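Long-range contacts in fructooligosaccharide ABC transporter substrate-binding protein FusA (Streptococcus pneumoniae, PDB 5G5Y), which binds kestose, nystose and longer fructooligosaccharides, but not sucrose, and serves as the solute-binding protein of the FusABC-MsmK importer: residues A[79-84]-A[311-315]; A[94-98]-A[329-333]; A[419-423]-A[482-486]. One frame throughout, in Å; residues are numbered along the deposited sequence.

Contact 1: A[79-84]-A[311-315]; sequences GVIIPV and VITSV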
ATOM      1  N   GLY A  79      22.535  18.056   9.174  1.00 29.77           N
ATOM      2  CA  GLY A  79      22.519  19.200   8.253  1.00 28.85           C
ATOM      3  C   GLY A  79      22.766  18.843   6.787  1.00 26.55           C
ATOM      4  O   GLY A  79      23.129  19.711   6.005  1.00 30.62           O
ATOM      5  N   VAL A  80      22.553  17.595   6.400  1.00 23.14           N
ATOM      6  CA  VAL A  80      22.639  17.202   4.973  1.00 22.06           C
ATOM      7  C   VAL A  80      21.454  17.773   4.170  1.00 20.60           C
ATOM      8  O   VAL A  80      21.628  18.264   3.036  1.00 18.75           O
ATOM      9  CB  VAL A  80      22.727  15.673   4.845  1.00 23.07           C
ATOM     10  CG1 VAL A  80      22.555  15.195   3.410  1.00 23.20           C
ATOM     11  CG2 VAL A  80      24.054  15.194   5.438  1.00 24.54           C
ATOM     12  N   ILE A  81      20.276  17.740   4.781  1.00 18.88           N
ATOM     13  CA  ILE A  81      19.071  18.279   4.148  1.00 21.14           C
ATOM     14  C   ILE A  81      18.580  19.424   4.981  1.00 20.55           C
ATOM     15  O   ILE A  81      18.890  19.481   6.157  1.00 22.44           O
ATOM     16  CB  ILE A  81      17.965  17.216   3.938  1.00 20.64           C
ATOM     17  CG1 ILE A  81      17.420  16.628   5.258  1.00 23.22           C
ATOM     18  CG2 ILE A  81      18.503  16.114   3.029  1.00 20.73           C
ATOM     19  CD1 ILE A  81      16.273  15.642   5.094  1.00 22.87           C
ATOM     20  N   ILE A  82      17.744  20.274   4.401  1.00 19.42           N
ATOM     21  CA  ILE A  82      17.248  21.461   5.082  1.00 19.66           C
ATOM     22  C   ILE A  82      15.732  21.412   5.313  1.00 19.89           C
ATOM     23  O   ILE A  82      15.003  20.696   4.580  1.00 17.98           O
ATOM     24  CB  ILE A  82      17.590  22.744   4.300  1.00 20.31           C
ATOM     25  CG1 ILE A  82      16.899  22.788   2.917  1.00 20.72           C
ATOM     26  CG2 ILE A  82      19.110  22.827   4.151  1.00 22.61           C
ATOM     27  CD1 ILE A  82      16.886  24.162   2.266  1.00 20.81           C
ATOM     28  N   PRO A  83      15.252  22.173   6.327  1.00 20.03           N
ATOM     29  CA  PRO A  83      13.816  22.353   6.457  1.00 19.06           C
ATOM     30  C   PRO A  83      13.260  23.174   5.291  1.00 18.60           C
ATOM     31  O   PRO A  83      13.902  24.121   4.830  1.00 18.40           O
ATOM     32  CB  PRO A  83      13.652  23.100   7.793  1.00 21.48           C
ATOM     33  CG  PRO A  83      14.982  23.083   8.454  1.00 22.59           C
ATOM     34  CD  PRO A  83      16.004  22.908   7.365  1.00 21.05           C
ATOM     35  N   VAL A  84      12.068  22.815   4.833  1.00 17.96           N
ATOM     36  CA  VAL A  84      11.463  23.426   3.646  1.00 18.64           C
ATOM     37  C   VAL A  84      10.091  24.075   3.875  1.00 18.03           C
ATOM     38  O   VAL A  84       9.490  24.543   2.908  1.00 18.60           O
ATOM     39  CB  VAL A  84      11.304  22.380   2.516  1.00 17.83           C
ATOM     40  CG1 VAL A  84      12.647  21.772   2.172  1.00 18.17           C
ATOM     41  CG2 VAL A  84      10.316  21.287   2.913  1.00 18.49           C
ATOM     42  N   VAL A 311      14.146  15.703  -1.327  1.00 14.07           N
ATOM     43  CA  VAL A 311      14.746  16.508  -0.277  1.00 14.52           C
ATOM     44  C   VAL A 311      15.688  17.554  -0.915  1.00 14.82           C
ATOM     45  O   VAL A 311      16.175  17.375  -2.021  1.00 13.97           O
ATOM     46  CB  VAL A 311      15.533  15.679   0.733  1.00 14.64           C
ATOM     47  CG1 VAL A 311      14.626  14.746   1.529  1.00 14.63           C
ATOM     48  CG2 VAL A 311      16.646  14.870   0.078  1.00 14.42           C
ATOM     49  N   ILE A 312      15.918  18.645  -0.207  1.00 15.54           N
ATOM     50  CA  ILE A 312      16.789  19.699  -0.684  1.00 15.30           C
ATOM     51  C   ILE A 312      18.024  19.683   0.210  1.00 15.75           C
ATOM     52  O   ILE A 312      17.907  19.693   1.456  1.00 15.31           O
ATOM     53  CB  ILE A 312      16.073  21.043  -0.627  1.00 15.70           C
ATOM     54  CG1 ILE A 312      14.933  21.069  -1.663  1.00 15.44           C
ATOM     55  CG2 ILE A 312      17.087  22.192  -0.848  1.00 16.54           C
ATOM     56  CD1 ILE A 312      14.117  22.362  -1.629  1.00 15.80           C
ATOM     57  N   THR A 313      19.205  19.678  -0.409  1.00 17.05           N
ATOM     58  CA  THR A 313      20.441  19.567   0.367  1.00 19.36           C
ATOM     59  C   THR A 313      20.935  20.899   0.870  1.00 19.16           C
ATOM     60  O   THR A 313      20.568  21.973   0.346  1.00 18.98           O
ATOM     61  CB  THR A 313      21.594  18.956  -0.428  1.00 19.53           C
ATOM     62  OG1 THR A 313      21.967  19.873  -1.452  1.00 21.88           O
ATOM     63  CG2 THR A 313      21.192  17.653  -1.031  1.00 20.61           C
ATOM     64  N   SER A 314      21.838  20.813   1.842  1.00 20.83           N
ATOM     65  CA  SER A 314      22.488  22.010   2.396  1.00 23.99           C
ATOM     66  C   SER A 314      23.429  22.758   1.452  1.00 23.92           C
ATOM     67  O   SER A 314      23.871  23.852   1.832  1.00 24.55           O
ATOM     68  CB  SER A 314      23.286  21.636   3.653  1.00 25.77           C
ATOM     69  OG  SER A 314      24.307  20.739   3.287  1.00 25.15           O
ATOM     70  N   VAL A 315      23.749  22.195   0.273  1.00 21.81           N
ATOM     71  CA  VAL A 315      24.613  22.875  -0.719  1.00 22.89           C
ATOM     72  C   VAL A 315      23.851  23.640  -1.775  1.00 22.00           C
ATOM     73  O   VAL A 315      24.452  24.276  -2.624  1.00 23.05           O
ATOM     74  CB  VAL A 315      25.645  21.934  -1.408  1.00 24.02           C
ATOM     75  CG1 VAL A 315      26.568  21.292  -0.368  1.00 24.42           C
ATOM     76  CG2 VAL A 315      24.999  20.879  -2.297  1.00 23.59           C
TER
HETATM   77  O   HOH W   1      14.959  18.943   2.421  1.00 14.67           O

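Contact 2: A[94-98]-A[329-333]; sequences NLKKI and QYAPL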
ATOM      1  N   ASN A  94       0.813  25.616  -5.672  1.00 15.48           N
ATOM      2  CA  ASN A  94       0.149  24.336  -6.006  1.00 15.02           C
ATOM      3  C   ASN A  94       0.102  23.408  -4.784  1.00 14.50           C
ATOM      4  O   ASN A  94      -0.926  22.856  -4.459  1.00 14.31           O
ATOM      5  CB  ASN A  94       0.783  23.608  -7.226  1.00 15.88           C
ATOM      6  CG  ASN A  94       0.713  24.415  -8.506  1.00 17.62           C
ATOM      7  OD1 ASN A  94      -0.261  25.120  -8.737  1.00 19.96           O
ATOM      8  ND2 ASN A  94       1.723  24.310  -9.346  1.00 16.85           N
ATOM      9  N   LEU A  95       1.228  23.243  -4.115  1.00 14.39           N
ATOM     10  CA  LEU A  95       1.319  22.425  -2.927  1.00 14.57           C
ATOM     11  C   LEU A  95       0.496  23.056  -1.797  1.00 15.99           C
ATOM     12  O   LEU A  95      -0.208  22.365  -1.086  1.00 14.38           O
ATOM     13  CB  LEU A  95       2.774  22.253  -2.509  1.00 14.63           C
ATOM     14  CG  LEU A  95       2.997  21.394  -1.248  1.00 15.17           C
ATOM     15  CD1 LEU A  95       2.357  20.027  -1.326  1.00 16.34           C
ATOM     16  CD2 LEU A  95       4.481  21.235  -1.062  1.00 15.84           C
ATOM     17  N   LYS A  96       0.507  24.374  -1.679  1.00 16.42           N
ATOM     18  CA  LYS A  96      -0.351  25.006  -0.649  1.00 18.50           C
ATOM     19  C   LYS A  96      -1.856  24.752  -0.864  1.00 18.87           C
ATOM     20  O   LYS A  96      -2.617  24.599   0.112  1.00 18.48           O
ATOM     21  CB  LYS A  96      -0.091  26.512  -0.579  1.00 20.24           C
ATOM     22  CG  LYS A  96       1.166  26.854   0.152  1.00 22.84           C
ATOM     23  CD  LYS A  96       1.599  28.288  -0.166  1.00 27.13           C
ATOM     24  CE  LYS A  96       0.787  29.331   0.566  1.00 29.94           C
ATOM     25  NZ  LYS A  96       1.158  30.672  -0.002  1.00 31.92           N
ATOM     26  N   LYS A  97      -2.289  24.696  -2.126  1.00 17.50           N
ATOM     27  CA  LYS A  97      -3.684  24.392  -2.438  1.00 20.18           C
ATOM     28  C   LYS A  97      -4.072  22.940  -2.051  1.00 19.16           C
ATOM     29  O   LYS A  97      -5.152  22.674  -1.564  1.00 17.83           O
ATOM     30  CB  LYS A  97      -3.972  24.619  -3.915  1.00 22.86           C
ATOM     31  CG  LYS A  97      -5.458  24.523  -4.238  1.00 27.47           C
ATOM     32  CD  LYS A  97      -5.749  24.825  -5.694  1.00 31.70           C
ATOM     33  CE  LYS A  97      -7.197  24.482  -6.023  1.00 35.25           C
ATOM     34  NZ  LYS A  97      -7.494  24.965  -7.399  1.00 38.94           N
ATOM     35  N   ILE A  98      -3.178  22.009  -2.294  1.00 16.82           N
ATOM     36  CA  ILE A  98      -3.359  20.616  -1.854  1.00 16.01           C
ATOM     37  C   ILE A  98      -3.481  20.550  -0.327  1.00 17.40           C
ATOM     38  O   ILE A  98      -4.433  19.898   0.186  1.00 18.88           O
ATOM     39  CB  ILE A  98      -2.212  19.724  -2.385  1.00 15.74           C
ATOM     40  CG1 ILE A  98      -2.269  19.624  -3.913  1.00 16.31           C
ATOM     41  CG2 ILE A  98      -2.250  18.300  -1.813  1.00 16.06           C
ATOM     42  CD1 ILE A  98      -0.929  19.415  -4.562  1.00 16.86           C
ATOM     43  N   GLN A 329       5.628  20.419 -10.194  1.00 12.41           N
ATOM     44  CA  GLN A 329       5.325  18.981 -10.182  1.00 13.49           C
ATOM     45  C   GLN A 329       3.970  18.690  -9.517  1.00 13.02           C
ATOM     46  O   GLN A 329       3.359  17.666  -9.829  1.00 13.54           O
ATOM     47  CB  GLN A 329       6.397  18.153  -9.518  1.00 13.76           C
ATOM     48  CG  GLN A 329       7.827  18.532  -9.880  1.00 15.06           C
ATOM     49  CD  GLN A 329       8.046  18.703 -11.382  1.00 16.28           C
ATOM     50  OE1 GLN A 329       7.694  17.833 -12.172  1.00 16.81           O
ATOM     51  NE2 GLN A 329       8.603  19.852 -11.784  1.00 17.37           N
ATOM     52  N   TYR A 330       3.530  19.590  -8.629  1.00 12.27           N
ATOM     53  CA  TYR A 330       2.256  19.515  -7.924  1.00 13.17           C
ATOM     54  C   TYR A 330       1.066  20.144  -8.656  1.00 14.25           C
ATOM     55  O   TYR A 330      -0.058  20.048  -8.177  1.00 14.79           O
ATOM     56  CB  TYR A 330       2.392  20.131  -6.520  1.00 12.88           C
ATOM     57  CG  TYR A 330       3.151  19.276  -5.562  1.00 12.26           C
ATOM     58  CD1 TYR A 330       2.598  18.079  -5.063  1.00 12.28           C
ATOM     59  CD2 TYR A 330       4.412  19.639  -5.126  1.00 11.78           C
ATOM     60  CE1 TYR A 330       3.306  17.276  -4.178  1.00 11.78           C
ATOM     61  CE2 TYR A 330       5.124  18.853  -4.206  1.00 12.72           C
ATOM     62  CZ  TYR A 330       4.558  17.669  -3.736  1.00 12.68           C
ATOM     63  OH  TYR A 330       5.267  16.884  -2.849  1.00 12.65           O
ATOM     64  N   ALA A 331       1.288  20.797  -9.814  1.00 14.78           N
ATOM     65  CA  ALA A 331       0.169  21.137 -10.702  1.00 14.72           C
ATOM     66  C   ALA A 331      -0.528  19.816 -11.074  1.00 14.90           C
ATOM     67  O   ALA A 331       0.152  18.839 -11.424  1.00 14.20           O
ATOM     68  CB  ALA A 331       0.652  21.879 -11.958  1.00 15.36           C
ATOM     69  N   PRO A 332      -1.860  19.751 -10.956  1.00 14.37           N
ATOM     70  CA  PRO A 332      -2.600  18.473 -11.136  1.00 14.89           C
ATOM     71  C   PRO A 332      -2.253  17.671 -12.416  1.00 15.15           C
ATOM     72  O   PRO A 332      -1.962  16.473 -12.342  1.00 13.68           O
ATOM     73  CB  PRO A 332      -4.052  18.927 -11.163  1.00 15.21           C
ATOM     74  CG  PRO A 332      -4.043  20.126 -10.275  1.00 15.81           C
ATOM     75  CD  PRO A 332      -2.771  20.850 -10.570  1.00 14.96           C
ATOM     76  N   LEU A 333      -2.252  18.331 -13.583  1.00 16.84           N
ATOM     77  CA  LEU A 333      -1.906  17.611 -14.843  1.00 18.17           C
ATOM     78  C   LEU A 333      -0.466  17.095 -14.844  1.00 15.52           C
ATOM     79  O   LEU A 333      -0.156  16.039 -15.426  1.00 14.37           O
ATOM     80  CB  LEU A 333      -2.134  18.484 -16.077  1.00 20.92           C
ATOM     81  CG  LEU A 333      -3.540  18.444 -16.696  1.00 24.64           C
ATOM     82  CD1 LEU A 333      -3.621  19.557 -17.741  1.00 27.77           C
ATOM     83  CD2 LEU A 333      -3.885  17.115 -17.349  1.00 25.78           C
TER

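Contact 3: A[419-423]-A[482-486]; sequences VNNYP and KQKYY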
ATOM      1  N   VAL A 419     -14.424   4.554  12.144  1.00 11.55           N
ATOM      2  CA  VAL A 419     -14.329   5.917  11.579  1.00 11.24           C
ATOM      3  C   VAL A 419     -12.909   6.158  11.026  1.00 12.09           C
ATOM      4  O   VAL A 419     -12.707   6.713   9.907  1.00 11.81           O
ATOM      5  CB  VAL A 419     -14.673   7.000  12.641  1.00 11.30           C
ATOM      6  CG1 VAL A 419     -14.437   8.408  12.091  1.00 11.66           C
ATOM      7  CG2 VAL A 419     -16.095   6.918  13.172  1.00 11.56           C
ATOM      8  N   ASN A 420     -11.928   5.720  11.814  1.00 11.58           N
ATOM      9  CA  ASN A 420     -10.539   5.966  11.531  1.00 12.23           C
ATOM     10  C   ASN A 420      -9.730   4.716  11.380  1.00 11.58           C
ATOM     11  O   ASN A 420     -10.062   3.666  11.919  1.00 11.23           O
ATOM     12  CB  ASN A 420      -9.921   6.832  12.636  1.00 13.02           C
ATOM     13  CG  ASN A 420     -10.411   8.289  12.552  1.00 15.30           C
ATOM     14  OD1 ASN A 420     -10.257   8.947  11.525  1.00 18.89           O
ATOM     15  ND2 ASN A 420     -11.056   8.733  13.561  1.00 16.30           N
ATOM     16  N   ASN A 421      -8.637   4.871  10.650  1.00 12.28           N
ATOM     17  CA  ASN A 421      -7.500   3.906  10.703  1.00 11.98           C
ATOM     18  C   ASN A 421      -6.299   4.626  11.356  1.00 12.17           C
ATOM     19  O   ASN A 421      -6.461   5.729  11.890  1.00 12.16           O
ATOM     20  CB  ASN A 421      -7.192   3.292   9.328  1.00 12.36           C
ATOM     21  CG  ASN A 421      -6.712   4.303   8.310  1.00 13.32           C
ATOM     22  OD1 ASN A 421      -6.595   5.479   8.620  1.00 13.84           O
ATOM     23  ND2 ASN A 421      -6.408   3.844   7.096  1.00 14.16           N
ATOM     24  N   TYR A 422      -5.141   3.965  11.398  1.00 11.70           N
ATOM     25  CA  TYR A 422      -3.966   4.514  12.103  1.00 12.65           C
ATOM     26  C   TYR A 422      -3.160   5.369  11.115  1.00 13.99           C
ATOM     27  O   TYR A 422      -2.753   4.847  10.054  1.00 14.68           O
ATOM     28  CB  TYR A 422      -3.054   3.399  12.675  1.00 12.77           C
ATOM     29  CG  TYR A 422      -2.053   4.038  13.636  1.00 13.03           C
ATOM     30  CD1 TYR A 422      -2.423   4.341  14.927  1.00 13.07           C
ATOM     31  CD2 TYR A 422      -0.783   4.427  13.213  1.00 14.24           C
ATOM     32  CE1 TYR A 422      -1.540   4.987  15.789  1.00 14.01           C
ATOM     33  CE2 TYR A 422       0.100   5.099  14.069  1.00 14.92           C
ATOM     34  CZ  TYR A 422      -0.289   5.385  15.343  1.00 14.50           C
ATOM     35  OH  TYR A 422       0.610   6.011  16.196  1.00 16.12           O
ATOM     36  N   PRO A 423      -2.903   6.647  11.447  1.00 15.14           N
ATOM     37  CA  PRO A 423      -2.275   7.539  10.485  1.00 16.58           C
ATOM     38  C   PRO A 423      -0.750   7.329  10.369  1.00 20.28           C
ATOM     39  O   PRO A 423      -0.093   6.930  11.331  1.00 21.48           O
ATOM     40  CB  PRO A 423      -2.599   8.921  11.033  1.00 16.77           C
ATOM     41  CG  PRO A 423      -2.687   8.722  12.499  1.00 16.48           C
ATOM     42  CD  PRO A 423      -3.241   7.347  12.706  1.00 15.40           C
ATOM     43  N   LYS A 482       2.070   4.376  20.237  1.00 13.79           N
ATOM     44  CA  LYS A 482       1.121   4.508  19.132  1.00 14.38           C
ATOM     45  C   LYS A 482      -0.030   5.437  19.512  1.00 14.84           C
ATOM     46  O   LYS A 482      -0.459   6.306  18.719  1.00 14.32           O
ATOM     47  CB  LYS A 482       0.633   3.133  18.678  1.00 14.73           C
ATOM     48  CG  LYS A 482       1.698   2.253  17.995  1.00 15.08           C
ATOM     49  CD  LYS A 482       1.952   2.672  16.561  1.00 15.70           C
ATOM     50  CE  LYS A 482       3.050   1.847  15.888  1.00 18.31           C
ATOM     51  NZ  LYS A 482       3.154   2.199  14.440  1.00 19.08           N
ATOM     52  N   GLN A 483      -0.530   5.285  20.739  1.00 14.68           N
ATOM     53  CA  GLN A 483      -1.615   6.130  21.215  1.00 15.13           C
ATOM     54  C   GLN A 483      -1.161   7.570  21.344  1.00 15.80           C
ATOM     55  O   GLN A 483      -1.917   8.472  21.039  1.00 15.21           O
ATOM     56  CB  GLN A 483      -2.156   5.624  22.578  1.00 15.82           C
ATOM     57  CG  GLN A 483      -3.408   6.297  23.039  1.00 16.16           C
ATOM     58  CD  GLN A 483      -4.606   5.924  22.196  1.00 17.16           C
ATOM     59  OE1 GLN A 483      -4.973   4.764  22.130  1.00 16.08           O
ATOM     60  NE2 GLN A 483      -5.258   6.919  21.598  1.00 18.31           N
ATOM     61  N   LYS A 484       0.066   7.796  21.821  1.00 15.88           N
ATOM     62  CA  LYS A 484       0.585   9.137  21.919  1.00 17.63           C
ATOM     63  C   LYS A 484       0.570   9.869  20.566  1.00 16.10           C
ATOM     64  O   LYS A 484       0.083  10.994  20.451  1.00 16.75           O
ATOM     65  CB  LYS A 484       1.997   9.108  22.521  1.00 19.32           C
ATOM     66  CG  LYS A 484       2.698  10.459  22.660  1.00 21.34           C
ATOM     67  CD  LYS A 484       4.102  10.286  23.249  1.00 23.02           C
ATOM     68  CE  LYS A 484       5.087   9.773  22.214  1.00 24.00           C
ATOM     69  NZ  LYS A 484       6.494   9.753  22.704  1.00 24.71           N
ATOM     70  N   TYR A 485       1.117   9.243  19.549  1.00 15.53           N
ATOM     71  CA  TYR A 485       1.118   9.858  18.230  1.00 15.04           C
ATOM     72  C   TYR A 485      -0.285  10.009  17.622  1.00 14.33           C
ATOM     73  O   TYR A 485      -0.540  10.993  16.926  1.00 14.82           O
ATOM     74  CB  TYR A 485       2.062   9.123  17.290  1.00 15.36           C
ATOM     75  CG  TYR A 485       3.499   9.416  17.612  1.00 15.93           C
ATOM     76  CD1 TYR A 485       4.093  10.598  17.174  1.00 16.58           C
ATOM     77  CD2 TYR A 485       4.258   8.542  18.393  1.00 16.45           C
ATOM     78  CE1 TYR A 485       5.398  10.897  17.490  1.00 17.97           C
ATOM     79  CE2 TYR A 485       5.575   8.826  18.699  1.00 17.17           C
ATOM     80  CZ  TYR A 485       6.136  10.020  18.262  1.00 17.52           C
ATOM     81  OH  TYR A 485       7.449  10.348  18.574  1.00 18.93           O
ATOM     82  N   TYR A 486      -1.175   9.061  17.904  1.00 15.03           N
ATOM     83  CA  TYR A 486      -2.565   9.156  17.444  1.00 15.10           C
ATOM     84  C   TYR A 486      -3.246  10.393  18.026  1.00 16.85           C
ATOM     85  O   TYR A 486      -3.872  11.193  17.291  1.00 15.98           O
ATOM     86  CB  TYR A 486      -3.359   7.889  17.769  1.00 14.43           C
ATOM     87  CG  TYR A 486      -4.755   7.988  17.221  1.00 13.48           C
ATOM     88  CD1 TYR A 486      -4.989   7.769  15.884  1.00 15.16           C
ATOM     89  CD2 TYR A 486      -5.838   8.374  18.015  1.00 13.99           C
ATOM     90  CE1 TYR A 486      -6.251   7.889  15.337  1.00 14.49           C
ATOM     91  CE2 TYR A 486      -7.137   8.492  17.461  1.00 15.46           C
ATOM     92  CZ  TYR A 486      -7.313   8.254  16.100  1.00 15.21           C
ATOM     93  OH  TYR A 486      -8.534   8.362  15.422  1.00 17.73           O
TER

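Contact 1: A[79-84]-A[311-315]
Ile82 and Ile312 meet both through their backbones and through their side chains. The amide N of Ile82 donates to Ile312 O over 3.0 Å, arriving only 11° from the line of the C=O bond, while Ser314 N donates to Val80 O over 2.8 Å from well above that carbonyl's plane. These two bonds enclose a single bridge between Ile81 and Thr313, whose CA atoms approach to 4.2 Å; Thr313 CA makes a CA-H...O contact with Val80 O, and Ile81 CA with Ile312 O. The tight part is apolar. On one side of the bridge Ile81 CG2 rests 3.7 Å from Val311 CG2, with Leu72 and Trp75 of helix 69-77 closing over Ile81. On the other, Ile82 has its CG1 branch between backbone N and carbonyl carbon (chi1 64°), which lays Ile82 CD1 3.7 Å from Ile312 CG2; Leu319 of helix 319-329 touches both isoleucines. A water joins the two segments further along, donating to Ile82 O and accepting from Ile312 N, where direct pairing has ceased. The contact thins toward exposed Ser314 and partly exposed Gly79. Gly79, with positive phi, ends helix 69-77 in a Schellman motif. The chain thus turns out of a helix to pair briefly beside strand 310-312, an outermost strand of the mixed four-stranded sheet in one lobe of this two-lobed solute-binding fold.

Contact 2: A[94-98]-A[329-333]
Asn94 and Tyr330 bring the two backbones closest, their CA atoms 5.6 Å apart. Residues 94-98 form a helical turn, with Ile98 N bonded to Asn94 O, whereas Tyr330 and Ala331 form the short link between helices 319-329 and 332-340, Ala331 standing at the N-cap of the second. Side chains carry the rest of the contact. Leu95 and Tyr330 run side by side in the same direction, and Leu95 CD1 sits over the centre of the phenol ring in a CH-pi contact, 4.0 Å from the centroid and 8° off the ring normal. Its sister methyl CD2 reaches the rim at Tyr330 CE2, also 4.0 Å away. CG anti to the backbone N (chi1 -180°) directs the leucine along the ring. In this way helix 93-101 packs on the junction between helices 319-329 and 332-340 in the same lobe, and Asp327 from the helix before the link accepts from the amides of both Asn94 and Leu95. Ile98 approaches Tyr330 at about a right angle, its CD1 3.8 Å from Tyr330 CD1 and equally near Tyr330 O. Asn94 covers the backbone beyond, its CB 3.8 Å from Tyr330 C, and its amide lies alongside Ala331, with Asn94 ND2 3.7 Å from Ala331 CB. Tyr330 OH hydrogen-bonds to Pro120 O, which fixes the far end of the ring.

Contact 3: A[419-423]-A[482-486]
Tyr422 lays its ring beside a middle turn of helix 475-492, sliding past the Tyr486 side chain in the opposite direction, with Tyr422 CE1 4.0 Å from Tyr486 CB. Its CG stands anti to the backbone N (chi1 -168°), an extended conformation that carries the phenol from the loop to the helix backbone. There Tyr422 OH donates to Lys482 O over 2.8 Å, in the carbonyl plane and on a lone pair, with a C=O...O angle of 112°. Lys482 O also accepts the helical bond from Tyr486 N at 3.0 Å. The aliphatic part of Lys482, bent at its second torsion, crosses Tyr422 at about a right angle and brings Lys482 CD 3.6 Å from Tyr422 OH. Tyr485 CB flanks that oxygen as well. Pro423 serves both aromatic rings: its CD lies over one face of Tyr422, offset toward the rim, and meets the edge of the Tyr486 ring, with Pro423 CD 3.7 Å from Tyr486 CD1. At the end of the Tyr486 ring, Tyr486 OH approaches Asn420 ND2 to 3.2 Å, but the angle is too poor for a hydrogen bond. Leu210 of strand 210-212 and Val218 of strand 218-220 also touch Tyr422, adding to its apolar surroundings. The loop before helix 429-455 is therefore tied to the C-terminal helix by a buried phenol that spends its proton on a carbonyl already engaged in the helix, so one oxygen serves two donors.

Contacts 1 and 2 lie on the same side of the chain's centre, their centres 21 Å apart and nearest atoms about 7 Å, and they alternate along the sequence: both join the 79-98 region to residues 311-333. Substrate-binding Lys309 lies near both, its side chain about 8 Å from that of Val311 and about 7 Å from that of Tyr330; the side chain of Glu123, another substrate residue, is about 10 Å from that of Tyr330. Contact 3 opens only after both have closed, with its nearest atoms about 17 Å from contact 1 and 16 Å from contact 2. Its neighbour is a calcium site: Lys482 comes within about 8 Å of Phe220, side chain to side chain, and about 12 Å of a bound calcium ion.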